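Side-chain contact in AOC_like domain-containing protein (Frankia sp. Cc1.17, PDB 7DVI), which acts as an exo-selective intermolecular Diels-Alderase, AbnU, built on an allene oxide cyclase-like barrel: residues D104-D107 with V108-G111. Numbering follows the deposited sequence.
With EDO (1,2-ethanediol), chain L.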
ATOM      1  N   ASP A 104       7.306  -4.685  -8.274  1.00 29.31           N
ATOM      2  CA  ASP A 104       7.633  -4.819  -9.721  1.00 31.74           C
ATOM      3  C   ASP A 104       8.283  -6.186  -9.924  1.00 29.83           C
ATOM      4  O   ASP A 104       9.384  -6.428  -9.376  1.00 31.64           O
ATOM      5  CB  ASP A 104       8.516  -3.661 -10.177  1.00 33.07           C
ATOM      6  CG  ASP A 104       8.837  -3.678 -11.683  1.00 36.02           C
ATOM      7  OD1 ASP A 104       8.495  -4.680 -12.388  1.00 32.61           O
ATOM      8  OD2 ASP A 104       9.397  -2.689 -12.129  1.00 37.35           O
ATOM      9  N   PHE A 105       7.637  -7.080 -10.653  1.00 30.12           N
ATOM     10  CA  PHE A 105       8.209  -8.427 -10.933  1.00 33.05           C
ATOM     11  C   PHE A 105       9.594  -8.335 -11.612  1.00 36.33           C
ATOM     12  O   PHE A 105      10.435  -9.242 -11.388  1.00 32.71           O
ATOM     13  CB  PHE A 105       7.194  -9.283 -11.667  1.00 34.92           C
ATOM     14  CG  PHE A 105       7.430 -10.757 -11.551  1.00 38.79           C
ATOM     15  CD1 PHE A 105       7.250 -11.411 -10.345  1.00 44.24           C
ATOM     16  CD2 PHE A 105       7.807 -11.500 -12.657  1.00 41.57           C
ATOM     17  CE1 PHE A 105       7.431 -12.781 -10.241  1.00 45.33           C
ATOM     18  CE2 PHE A 105       7.986 -12.867 -12.556  1.00 40.57           C
ATOM     19  CZ  PHE A 105       7.821 -13.505 -11.345  1.00 44.80           C
ATOM     20  N   ASN A 106       9.888  -7.231 -12.288  1.00 33.33           N
ATOM     21  CA  ASN A 106      11.203  -6.996 -12.941  1.00 38.00           C
ATOM     22  C   ASN A 106      12.247  -6.791 -11.855  1.00 40.64           C
ATOM     23  O   ASN A 106      13.308  -7.435 -11.957  1.00 36.39           O
ATOM     24  CB  ASN A 106      11.134  -5.848 -13.947  1.00 37.11           C
ATOM     25  CG  ASN A 106      10.285  -6.225 -15.147  1.00 40.90           C
ATOM     26  OD1 ASN A 106      10.219  -7.391 -15.505  1.00 40.63           O
ATOM     27  ND2 ASN A 106       9.604  -5.262 -15.736  1.00 39.71           N
ATOM     28  N   ASP A 107      11.918  -6.002 -10.817  1.00 36.34           N
ATOM     29  CA  ASP A 107      12.787  -5.759  -9.641  1.00 36.08           C
ATOM     30  C   ASP A 107      13.045  -7.099  -8.965  1.00 36.84           C
ATOM     31  O   ASP A 107      14.207  -7.419  -8.624  1.00 40.55           O
ATOM     32  CB  ASP A 107      12.136  -4.756  -8.686  1.00 40.55           C
ATOM     33  CG  ASP A 107      12.363  -3.318  -9.084  1.00 46.87           C
ATOM     34  OD1 ASP A 107      13.073  -3.115 -10.075  1.00 46.97           O
ATOM     35  OD2 ASP A 107      11.867  -2.422  -8.373  1.00 46.47           O
ATOM     36  N   VAL A 108      11.997  -7.908  -8.827  1.00 34.56           N
ATOM     37  CA  VAL A 108      12.125  -9.255  -8.225  1.00 35.18           C
ATOM     38  C   VAL A 108      13.196 -10.042  -8.987  1.00 40.40           C
ATOM     39  O   VAL A 108      14.186 -10.489  -8.362  1.00 39.46           O
ATOM     40  CB  VAL A 108      10.793 -10.011  -8.205  1.00 36.34           C
ATOM     41  CG1 VAL A 108      11.003 -11.431  -7.697  1.00 41.46           C
ATOM     42  CG2 VAL A 108       9.743  -9.291  -7.357  1.00 39.00           C
ATOM     43  N   LYS A 109      12.977 -10.249 -10.280  1.00 41.49           N
ATOM     44  CA  LYS A 109      13.870 -11.079 -11.133  1.00 41.92           C
ATOM     45  C   LYS A 109      15.300 -10.521 -11.140  1.00 46.29           C
ATOM     46  O   LYS A 109      16.225 -11.335 -11.183  1.00 44.49           O
ATOM     47  CB  LYS A 109      13.297 -11.156 -12.540  1.00 44.92           C
ATOM     48  CG  LYS A 109      12.008 -11.947 -12.597  1.00 44.49           C
ATOM     49  CD  LYS A 109      11.549 -12.278 -13.985  1.00 53.31           C
ATOM     50  CE  LYS A 109      11.146 -11.085 -14.804  1.00 52.18           C
ATOM     51  NZ  LYS A 109      10.904 -11.485 -16.214  1.00 53.61           N
ATOM     52  N   ASN A 110      15.470  -9.200 -11.108  1.00 43.83           N
ATOM     53  CA  ASN A 110      16.789  -8.529 -11.207  1.00 45.18           C
ATOM     54  C   ASN A 110      17.496  -8.421  -9.842  1.00 50.81           C
ATOM     55  O   ASN A 110      18.472  -7.641  -9.778  1.00 42.90           O
ATOM     56  CB  ASN A 110      16.641  -7.145 -11.839  1.00 48.62           C
ATOM     57  CG  ASN A 110      16.231  -7.206 -13.302  1.00 49.39           C
ATOM     58  OD1 ASN A 110      15.625  -6.263 -13.823  1.00 45.91           O
ATOM     59  ND2 ASN A 110      16.487  -8.332 -13.947  1.00 47.53           N
ATOM     60  N   GLY A 111      17.033  -9.103  -8.773  1.00 43.13           N
ATOM     61  CA  GLY A 111      17.701  -9.029  -7.454  1.00 41.23           C
ATOM     62  C   GLY A 111      17.657  -7.638  -6.822  1.00 39.15           C
ATOM     63  O   GLY A 111      18.496  -7.328  -5.938  1.00 46.67           O
TER
HETATM   64  C1  EDO L 211      13.404  -8.682 -16.185  1.00 62.74           C
HETATM   65  O1  EDO L 211      14.753  -8.964 -15.862  1.00 70.67           O
HETATM   66  C2  EDO L 211      13.338  -7.515 -17.066  1.00 67.03           C
HETATM   67  O2  EDO L 211      14.403  -6.621 -16.803  1.00 57.15           O
HETATM   68  O   HOH W   1       9.108  -9.424 -16.322  1.00 51.75           O
HETATM   69  O   HOH W   2      14.620  -3.873 -12.107  1.00 50.37           O
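The ring of F105 meets two side chains of the next helical turn, K109 and V108, both at an oblique slant. The K109 chain passes along the CD2–CE2 side, with K109 CD 3.9 Å from F105 CE2. V108 CB lies 4.4 Å from F105 CD1, on the same side of the ring plane. CG of F105 is anti to the backbone N (chi1 -158°), which swings the ring toward K109. V39 and P44 also touch F105, as do V82 and T84 of strand 82-92, so the ring is buried.

C2 of the 1,2-ethanediol lies over one face of the N106 amide, 3.5 Å from OD1. Water 1 donates to this OD1 and accepts from K109 NZ. A bend at chi3 (-66°) turns NZ off the ring to this water and V41 O. At the amide of N110, ND2 donates to O1 of the diol at 2.7 Å, and OD1 accepts from its O2. Water 2 donates to both N110 OD1 and D107 OD1. The diol probably comes from the crystallisation liquor.

D104 is the N-cap. Its OD1 accepts from N106 N at 2.9 Å, met from above the carboxylate plane, and also from V82 N. The helical bonds V108 N to D104 O, K109 N to F105 O and N110 N to N106 O follow. G111, with positive phi, ends the helix as C-prime: its N bonds to V108 O at 3.2 Å and V112 N to D107 O. This is a short helix with an N-cap and a C-terminal Schellman motif, linking strands 95-104 and 114-121 of the antiparallel barrel.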